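Local atomic coordinates of adenylate cyclase (Hippeastrum hybrid cultivar, PDB entry 6YP4), a protein that hydrolyses triphosphates as its dominant activity despite being named an adenylate cyclase, and binds magnesium and a GTP analogue in its CYTH tunnel. Residues A[194-197]-A[198-201]; A[53-56]-A[57-61]. One frame throughout, in Å; residues are numbered along the deposited sequence.

Contact 1 of 2, residues A[194-197]-A[198-201]; sequences SKFA and VFRS. With GCP (phosphomethylphosphonic acid guanylate ester), chain B.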
ATOM      1  N   SER A 194       1.805 -13.917 -16.084  1.00 43.59           N
ATOM      2  CA  SER A 194       2.263 -12.718 -15.378  1.00 46.27           C
ATOM      3  C   SER A 194       2.868 -11.709 -16.353  1.00 43.38           C
ATOM      4  O   SER A 194       3.178 -12.030 -17.503  1.00 38.75           O
ATOM      5  CB  SER A 194       3.311 -13.087 -14.331  1.00 47.44           C
ATOM      6  OG  SER A 194       4.416 -13.724 -14.961  1.00 48.51           O
ATOM      7  N   LYS A 195       3.081 -10.469 -15.880  1.00 27.65           N
ATOM      8  CA  LYS A 195       3.766  -9.507 -16.741  1.00 28.41           C
ATOM      9  C   LYS A 195       5.197  -9.943 -17.024  1.00 35.81           C
ATOM     10  O   LYS A 195       5.716  -9.704 -18.120  1.00 40.78           O
ATOM     11  CB  LYS A 195       3.755  -8.098 -16.144  1.00 29.85           C
ATOM     12  CG  LYS A 195       2.401  -7.617 -15.745  1.00 33.48           C
ATOM     13  CD  LYS A 195       2.506  -6.329 -14.964  1.00 33.22           C
ATOM     14  CE  LYS A 195       1.231  -5.563 -15.106  1.00 27.28           C
ATOM     15  NZ  LYS A 195       0.285  -6.081 -14.093  1.00 28.61           N
ATOM     16  N   PHE A 196       5.853 -10.588 -16.056  1.00 31.12           N
ATOM     17  CA  PHE A 196       7.225 -11.031 -16.287  1.00 34.17           C
ATOM     18  C   PHE A 196       7.268 -12.063 -17.398  1.00 32.91           C
ATOM     19  O   PHE A 196       8.083 -11.967 -18.321  1.00 33.79           O
ATOM     20  CB  PHE A 196       7.829 -11.602 -14.999  1.00 34.99           C
ATOM     21  CG  PHE A 196       9.257 -12.071 -15.141  1.00 34.94           C
ATOM     22  CD1 PHE A 196      10.269 -11.183 -15.470  1.00 33.89           C
ATOM     23  CD2 PHE A 196       9.587 -13.406 -14.929  1.00 39.69           C
ATOM     24  CE1 PHE A 196      11.591 -11.618 -15.586  1.00 36.29           C
ATOM     25  CE2 PHE A 196      10.909 -13.844 -15.038  1.00 41.73           C
ATOM     26  CZ  PHE A 196      11.909 -12.947 -15.370  1.00 39.82           C
ATOM     27  N   ALA A 197       6.380 -13.053 -17.329  1.00 30.53           N
ATOM     28  CA  ALA A 197       6.312 -14.081 -18.361  1.00 33.21           C
ATOM     29  C   ALA A 197       6.051 -13.476 -19.733  1.00 34.85           C
ATOM     30  O   ALA A 197       6.664 -13.888 -20.727  1.00 39.54           O
ATOM     31  CB  ALA A 197       5.220 -15.097 -18.008  1.00 35.11           C
ATOM     32  N   VAL A 198       5.127 -12.515 -19.809  1.00 37.41           N
ATOM     33  CA  VAL A 198       4.815 -11.868 -21.082  1.00 36.53           C
ATOM     34  C   VAL A 198       6.028 -11.100 -21.600  1.00 43.71           C
ATOM     35  O   VAL A 198       6.355 -11.150 -22.797  1.00 39.67           O
ATOM     36  CB  VAL A 198       3.582 -10.956 -20.928  1.00 33.26           C
ATOM     37  CG1 VAL A 198       3.431 -10.067 -22.141  1.00 34.09           C
ATOM     38  CG2 VAL A 198       2.310 -11.786 -20.710  1.00 34.67           C
ATOM     39  N   PHE A 199       6.705 -10.372 -20.707  1.00 40.58           N
ATOM     40  CA  PHE A 199       7.933  -9.679 -21.084  1.00 35.09           C
ATOM     41  C   PHE A 199       8.927 -10.639 -21.721  1.00 36.08           C
ATOM     42  O   PHE A 199       9.358 -10.435 -22.862  1.00 49.02           O
ATOM     43  CB  PHE A 199       8.546  -9.007 -19.855  1.00 31.25           C
ATOM     44  CG  PHE A 199       9.942  -8.492 -20.076  1.00 40.13           C
ATOM     45  CD1 PHE A 199      11.000  -8.981 -19.314  1.00 40.96           C
ATOM     46  CD2 PHE A 199      10.194  -7.515 -21.033  1.00 48.31           C
ATOM     47  CE1 PHE A 199      12.288  -8.513 -19.496  1.00 40.26           C
ATOM     48  CE2 PHE A 199      11.491  -7.031 -21.228  1.00 46.14           C
ATOM     49  CZ  PHE A 199      12.538  -7.536 -20.458  1.00 43.34           C
ATOM     50  N   ARG A 200       9.278 -11.716 -21.007  1.00 37.43           N
ATOM     51  CA  ARG A 200      10.271 -12.660 -21.521  1.00 43.15           C
ATOM     52  C   ARG A 200       9.814 -13.316 -22.816  1.00 46.80           C
ATOM     53  O   ARG A 200      10.644 -13.616 -23.683  1.00 44.19           O
ATOM     54  CB  ARG A 200      10.584 -13.731 -20.470  1.00 50.73           C
ATOM     55  CG  ARG A 200      11.144 -13.179 -19.154  1.00 54.52           C
ATOM     56  CD  ARG A 200      12.518 -12.534 -19.357  1.00 57.56           C
ATOM     57  NE  ARG A 200      13.600 -13.518 -19.335  1.00 58.76           N
ATOM     58  CZ  ARG A 200      14.758 -13.375 -19.974  1.00 56.94           C
ATOM     59  NH1 ARG A 200      14.982 -12.288 -20.704  1.00 53.87           N
ATOM     60  NH2 ARG A 200      15.684 -14.327 -19.900  1.00 51.85           N
ATOM     61  N   SER A 201       8.505 -13.545 -22.972  1.00 43.17           N
ATOM     62  CA  SER A 201       8.006 -14.191 -24.180  1.00 47.10           C
ATOM     63  C   SER A 201       8.152 -13.294 -25.405  1.00 53.24           C
ATOM     64  O   SER A 201       8.219 -13.794 -26.535  1.00 49.47           O
ATOM     65  CB  SER A 201       6.543 -14.585 -23.993  1.00 41.70           C
ATOM     66  OG  SER A 201       5.689 -13.513 -24.359  1.00 43.06           O
TER
HETATM   67  PG  GCP B 301       1.766  -8.017 -10.875  1.00 63.84           P
HETATM   68  O1G GCP B 301       0.527  -8.630 -11.455  1.00 64.16           O
HETATM   69  O2G GCP B 301       2.143  -6.764 -11.634  1.00 55.15           O
HETATM   70  O3G GCP B 301       2.895  -9.015 -10.925  1.00 72.85           O
HETATM   71  C3B GCP B 301       1.413  -7.573  -9.138  1.00 51.60           C
HETATM   72  PB  GCP B 301       2.961  -6.887  -8.383  1.00 51.64           P
HETATM   73  O1B GCP B 301       4.189  -7.632  -8.820  1.00 43.23           O
HETATM   74  O2B GCP B 301       3.077  -5.406  -8.647  1.00 47.02           O
HETATM   75  O3A GCP B 301       2.778  -7.116  -6.765  1.00 66.06           O
HETATM   76  PA  GCP B 301       3.791  -6.348  -5.724  1.00 85.82           P
HETATM   77  O1A GCP B 301       4.166  -7.360  -4.656  1.00 95.47           O
HETATM   78  O2A GCP B 301       5.024  -5.937  -6.501  1.00 94.49           O
HETATM   79  O5' GCP B 301       3.039  -4.975  -5.090  1.00 69.06           O
HETATM   80  C5' GCP B 301       1.644  -4.804  -5.299  1.00 64.51           C
HETATM   81  C4' GCP B 301       0.802  -5.908  -4.526  1.00 68.33           C
HETATM   82  O4' GCP B 301       1.265  -6.145  -3.055  1.00 61.93           O
HETATM   83  C3' GCP B 301      -0.411  -5.517  -4.434  1.00 71.52           C
HETATM   84  O3' GCP B 301      -1.308  -6.620  -4.712  1.00 75.75           O
HETATM   85  C2' GCP B 301      -0.617  -4.873  -2.900  1.00 72.32           C
HETATM   86  O2' GCP B 301      -1.926  -5.219  -2.312  1.00 62.66           O
HETATM   87  C1' GCP B 301       0.356  -5.238  -2.158  1.00 65.36           C
HETATM   88  N9  GCP B 301       1.121  -4.019  -1.679  1.00 72.08           N
HETATM   89  C8  GCP B 301       2.216  -3.605  -2.328  1.00 72.62           C
HETATM   90  N7  GCP B 301       2.704  -2.514  -1.708  1.00 63.69           N
HETATM   91  C5  GCP B 301       1.901  -2.249  -0.665  1.00 67.05           C
HETATM   92  C6  GCP B 301       1.931  -1.251   0.306  1.00 64.40           C
HETATM   93  O6  GCP B 301       2.792  -0.435   0.292  1.00 70.34           O
HETATM   94  N1  GCP B 301       0.993  -1.213   1.252  1.00 61.34           N
HETATM   95  C2  GCP B 301       0.007  -2.150   1.268  1.00 58.69           C
HETATM   96  N2  GCP B 301      -0.964  -2.007   2.350  1.00 60.80           N
HETATM   97  N3  GCP B 301      -0.025  -3.124   0.319  1.00 69.48           N
HETATM   98  C4  GCP B 301       0.924  -3.173  -0.647  1.00 71.59           C

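Contact 2 of 2, residues A[53-56]-A[57-61]; sequences IRFY and DANAK. With GCP (phosphomethylphosphonic acid guanylate ester), chain B.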
ATOM      1  N   ILE A  53      14.011  -4.776 -10.061  1.00 27.98           N
ATOM      2  CA  ILE A  53      14.160  -3.459  -9.447  1.00 27.00           C
ATOM      3  C   ILE A  53      13.151  -2.527 -10.112  1.00 28.73           C
ATOM      4  O   ILE A  53      13.190  -2.317 -11.332  1.00 24.56           O
ATOM      5  CB  ILE A  53      15.598  -2.928  -9.558  1.00 25.00           C
ATOM      6  CG1 ILE A  53      16.577  -3.839  -8.786  1.00 23.34           C
ATOM      7  CG2 ILE A  53      15.698  -1.492  -9.014  1.00 25.80           C
ATOM      8  CD1 ILE A  53      18.035  -3.377  -8.854  1.00 26.18           C
ATOM      9  N   ARG A  54      12.214  -2.007  -9.322  1.00 19.14           N
ATOM     10  CA  ARG A  54      11.148  -1.145  -9.830  1.00 20.68           C
ATOM     11  C   ARG A  54      11.387   0.294  -9.400  1.00 26.98           C
ATOM     12  O   ARG A  54      11.593   0.571  -8.209  1.00 23.18           O
ATOM     13  CB  ARG A  54       9.773  -1.615  -9.339  1.00 25.70           C
ATOM     14  CG  ARG A  54       8.646  -0.571  -9.539  1.00 27.66           C
ATOM     15  CD  ARG A  54       7.296  -1.094  -9.041  1.00 29.28           C
ATOM     16  NE  ARG A  54       6.764  -2.224  -9.811  1.00 27.43           N
ATOM     17  CZ  ARG A  54       5.827  -3.046  -9.348  1.00 32.61           C
ATOM     18  NH1 ARG A  54       5.348  -2.868  -8.119  1.00 27.55           N
ATOM     19  NH2 ARG A  54       5.382  -4.053 -10.095  1.00 32.82           N
ATOM     20  N   PHE A  55      11.322   1.209 -10.363  1.00 23.03           N
ATOM     21  CA  PHE A  55      11.433   2.640 -10.109  1.00 27.93           C
ATOM     22  C   PHE A  55      10.063   3.286 -10.255  1.00 28.11           C
ATOM     23  O   PHE A  55       9.354   3.013 -11.231  1.00 25.99           O
ATOM     24  CB  PHE A  55      12.433   3.280 -11.083  1.00 26.24           C
ATOM     25  CG  PHE A  55      13.824   2.727 -10.969  1.00 30.41           C
ATOM     26  CD1 PHE A  55      14.663   3.127  -9.947  1.00 28.49           C
ATOM     27  CD2 PHE A  55      14.291   1.811 -11.887  1.00 22.07           C
ATOM     28  CE1 PHE A  55      15.950   2.609  -9.838  1.00 26.34           C
ATOM     29  CE2 PHE A  55      15.571   1.286 -11.783  1.00 25.34           C
ATOM     30  CZ  PHE A  55      16.402   1.687 -10.766  1.00 30.32           C
ATOM     31  N   TYR A  56       9.683   4.127  -9.285  1.00 18.48           N
ATOM     32  CA  TYR A  56       8.418   4.861  -9.321  1.00 19.60           C
ATOM     33  C   TYR A  56       8.669   6.297  -9.767  1.00 28.97           C
ATOM     34  O   TYR A  56       9.585   6.959  -9.262  1.00 32.00           O
ATOM     35  CB  TYR A  56       7.715   4.868  -7.945  1.00 20.83           C
ATOM     36  CG  TYR A  56       7.086   3.525  -7.536  1.00 22.03           C
ATOM     37  CD1 TYR A  56       7.861   2.498  -7.027  1.00 24.22           C
ATOM     38  CD2 TYR A  56       5.719   3.306  -7.654  1.00 19.00           C
ATOM     39  CE1 TYR A  56       7.299   1.285  -6.645  1.00 27.80           C
ATOM     40  CE2 TYR A  56       5.143   2.090  -7.262  1.00 25.00           C
ATOM     41  CZ  TYR A  56       5.943   1.088  -6.759  1.00 25.49           C
ATOM     42  OH  TYR A  56       5.389  -0.126  -6.378  1.00 37.29           O
ATOM     43  N   ASP A  57       7.855   6.766 -10.720  1.00 26.73           N
ATOM     44  CA  ASP A  57       7.828   8.153 -11.220  1.00 28.26           C
ATOM     45  C   ASP A  57       9.250   8.566 -11.592  1.00 30.09           C
ATOM     46  O   ASP A  57       9.930   7.831 -12.323  1.00 29.67           O
ATOM     47  CB  ASP A  57       7.148   9.053 -10.195  1.00 31.47           C
ATOM     48  CG  ASP A  57       5.736   8.641  -9.917  1.00 29.42           C
ATOM     49  OD1 ASP A  57       5.110   8.039 -10.810  1.00 31.21           O
ATOM     50  OD2 ASP A  57       5.246   8.921  -8.808  1.00 39.12           O
ATOM     51  N   ALA A  58       9.739   9.704 -11.113  1.00 28.08           N
ATOM     52  CA  ALA A  58      11.036  10.216 -11.522  1.00 27.69           C
ATOM     53  C   ALA A  58      12.077   9.854 -10.463  1.00 31.37           C
ATOM     54  O   ALA A  58      12.613  10.699  -9.749  1.00 32.86           O
ATOM     55  CB  ALA A  58      10.958  11.720 -11.759  1.00 30.27           C
ATOM     56  N   ASN A  59      12.365   8.556 -10.390  1.00 25.31           N
ATOM     57  CA  ASN A  59      13.319   8.025  -9.414  1.00 29.54           C
ATOM     58  C   ASN A  59      12.935   8.420  -7.992  1.00 32.47           C
ATOM     59  O   ASN A  59      13.796   8.693  -7.158  1.00 41.60           O
ATOM     60  CB  ASN A  59      14.737   8.492  -9.729  1.00 35.68           C
ATOM     61  CG  ASN A  59      15.752   7.411  -9.534  1.00 44.16           C
ATOM     62  OD1 ASN A  59      15.489   6.250  -9.830  1.00 38.99           O
ATOM     63  ND2 ASN A  59      16.930   7.779  -9.032  1.00 53.51           N
ATOM     64  N   ALA A  60      11.628   8.464  -7.724  1.00 27.34           N
ATOM     65  CA  ALA A  60      11.114   8.913  -6.434  1.00 32.43           C
ATOM     66  C   ALA A  60      11.174   7.818  -5.372  1.00 35.59           C
ATOM     67  O   ALA A  60      11.422   8.102  -4.194  1.00 31.27           O
ATOM     68  CB  ALA A  60       9.677   9.392  -6.615  1.00 26.69           C
ATOM     69  N   LYS A  61      10.930   6.569  -5.774  1.00 29.75           N
ATOM     70  CA  LYS A  61      10.855   5.411  -4.891  1.00 23.59           C
ATOM     71  C   LYS A  61      11.381   4.197  -5.661  1.00 29.90           C
ATOM     72  O   LYS A  61      11.274   4.141  -6.888  1.00 24.87           O
ATOM     73  CB  LYS A  61       9.407   5.220  -4.407  1.00 28.16           C
ATOM     74  CG  LYS A  61       9.050   3.836  -3.926  1.00 29.25           C
ATOM     75  CD  LYS A  61       7.754   3.848  -3.119  1.00 40.31           C
ATOM     76  CE  LYS A  61       6.515   3.787  -3.984  1.00 48.34           C
ATOM     77  NZ  LYS A  61       5.286   3.872  -3.122  1.00 47.97           N
TER
HETATM   78  PG  GCP B 301       1.766  -8.017 -10.875  1.00 63.84           P
HETATM   79  O1G GCP B 301       0.527  -8.630 -11.455  1.00 64.16           O
HETATM   80  O2G GCP B 301       2.143  -6.764 -11.634  1.00 55.15           O
HETATM   81  O3G GCP B 301       2.895  -9.015 -10.925  1.00 72.85           O
HETATM   82  C3B GCP B 301       1.413  -7.573  -9.138  1.00 51.60           C
HETATM   83  PB  GCP B 301       2.961  -6.887  -8.383  1.00 51.64           P
HETATM   84  O1B GCP B 301       4.189  -7.632  -8.820  1.00 43.23           O
HETATM   85  O2B GCP B 301       3.077  -5.406  -8.647  1.00 47.02           O
HETATM   86  O3A GCP B 301       2.778  -7.116  -6.765  1.00 66.06           O
HETATM   87  PA  GCP B 301       3.791  -6.348  -5.724  1.00 85.82           P
HETATM   88  O1A GCP B 301       4.166  -7.360  -4.656  1.00 95.47           O
HETATM   89  O2A GCP B 301       5.024  -5.937  -6.501  1.00 94.49           O
HETATM   90  O5' GCP B 301       3.039  -4.975  -5.090  1.00 69.06           O
HETATM   91  C5' GCP B 301       1.644  -4.804  -5.299  1.00 64.51           C
HETATM   92  C4' GCP B 301       0.802  -5.908  -4.526  1.00 68.33           C
HETATM   93  O4' GCP B 301       1.265  -6.145  -3.055  1.00 61.93           O
HETATM   94  C3' GCP B 301      -0.411  -5.517  -4.434  1.00 71.52           C
HETATM   95  O3' GCP B 301      -1.308  -6.620  -4.712  1.00 75.75           O
HETATM   96  C2' GCP B 301      -0.617  -4.873  -2.900  1.00 72.32           C
HETATM   97  O2' GCP B 301      -1.926  -5.219  -2.312  1.00 62.66           O
HETATM   98  C1' GCP B 301       0.356  -5.238  -2.158  1.00 65.36           C
HETATM   99  N9  GCP B 301       1.121  -4.019  -1.679  1.00 72.08           N
HETATM  100  C8  GCP B 301       2.216  -3.605  -2.328  1.00 72.62           C
HETATM  101  N7  GCP B 301       2.704  -2.514  -1.708  1.00 63.69           N
HETATM  102  C5  GCP B 301       1.901  -2.249  -0.665  1.00 67.05           C
HETATM  103  C6  GCP B 301       1.931  -1.251   0.306  1.00 64.40           C
HETATM  104  O6  GCP B 301       2.792  -0.435   0.292  1.00 70.34           O
HETATM  105  N1  GCP B 301       0.993  -1.213   1.252  1.00 61.34           N
HETATM  106  C2  GCP B 301       0.007  -2.150   1.268  1.00 58.69           C
HETATM  107  N2  GCP B 301      -0.964  -2.007   2.350  1.00 60.80           N
HETATM  108  N3  GCP B 301      -0.025  -3.124   0.319  1.00 69.48           N
HETATM  109  C4  GCP B 301       0.924  -3.173  -0.647  1.00 71.59           C

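Contact 1 of 2, residues A[194-197]-A[198-201]
Arg200 lies against Phe196 one turn earlier on the short helix 195-201, the two side chains running side by side in the same direction. Followed outward, Arg200 CB lies just beyond Phe196 O, 3.7 Å away, and CG comes nearer to it at 3.4 Å. With CG anti to the carbonyl carbon (chi1 -60°) and further bends at chi2 and chi3, the chain then runs out alongside the aromatic ring. CG rests over one face of Phe196, 4.0 Å from the ring centroid and displaced toward the rim, a CH-pi contact. CD follows across that rim, 4.0 Å from Phe196 CE1, and the guanidinium beyond it is turned 23° from the ring plane. The backbone N of Arg200 also donates to Phe196 O, so main chain and side chain both tie these two residues together.

This bond is one of a run of i to i+4 bonds, joined by Val198 N to Ser194 O, Phe199 N to Lys195 O and Ser201 N to Ala197 O. Ser194 is the N-cap: its OG accepts from Ala197 N at 3.1 Å and satisfies an N-H of the first turn. Farther along, Ser201 OG donates to Val198 O. Lys195 departs from the helix start nearly extended until chi4, and its NZ donates at 3.2 Å to O2G, on the terminal (gamma) phosphoryl group of the methylene-bridged GTP analogue. The same NZ forms salt bridges with Asp151, Glu162 and Glu164, which probably offset its charge and hold it beside that group.

Lys195, Val198 and Phe199 all pack on Tyr155 of strand 147-155, while Arg200 reaches Leu130 of strand 127-141 and Phe196 meets the ring of Phe36 on strand 26-39.

Contact 2 of 2, residues A[53-56]-A[57-61]
Tyr56 and Lys61 meet across the turn that ends strand 49-56, the lysine chain passing over one face of the tyrosine ring. Aliphatic contact comes first: Lys61 CE sits above the ring centre, 3.5 Å from the centroid in a CH-pi contact, and CG lies 3.6 Å from Tyr56 CD1. A bend at chi3 (84°) in an otherwise extended chain brings CE over the ring. NZ stands higher above the same face, 4.5 Å from the centroid and only 8° off the normal, a cation-pi interaction.

Two main-chain hydrogen bonds close the turn. Tyr56 N donates to Lys61 O at 2.9 Å, and Ala60 N donates to Tyr56 O at 3.0 Å. Within the loop they close, residues 57-59 form an inverse gamma turn centred on Ala58.

Side-chain polar bonds lead from the end of the strand to the ligand. Arg54 NH1 donates to Tyr56 OH at 3.2 Å, while NH2 donates to O2B of the GTP analogue at 3.0 Å, the oxygen lying at the guanidinium edge; a weaker bond from NH1 reaches the same O2B. Asn34 accepts from Arg54 NE and further restrains the group. With an alanine in place of Tyr56, Lys61 would probably lose the face its chain and ammonium rest on, and Arg54 NH1 one of its bonds, leaving Asn34 and the ligand to hold the guanidinium.

On the turn itself, Asn59 OD1 comes 3.2 Å from Phe55 CD1 and accepts from Gln92, and Asp57 is held by His30 and Leu31. Strand 49-56 runs between strands 26-39 and 61-73, with Phe55 packed on Leu35 of the first, Cys62 of the second and Thr95 of helix 88-96.

Contact 2 comes first along the chain, at the hairpin joining strands 49-56 and 61-73, and contact 1 follows near the C-terminus on helix 195-201. Their centres lie about 20 Å apart and their nearest atoms about 6 Å, without touching. Both belong to the CYTH domain, whose antiparallel strands curl into a tunnel, and they meet through the ligand: Lys195 holds the terminal phosphoryl group while Arg54 holds the middle one. Arg52, Lys67 and Arg137, with Lys28 of the second subunit, bind the same molecule. Distant parts of the sequence thus supply the basic groups that grip the triphosphate-like chain, consistent with triphosphatase activity.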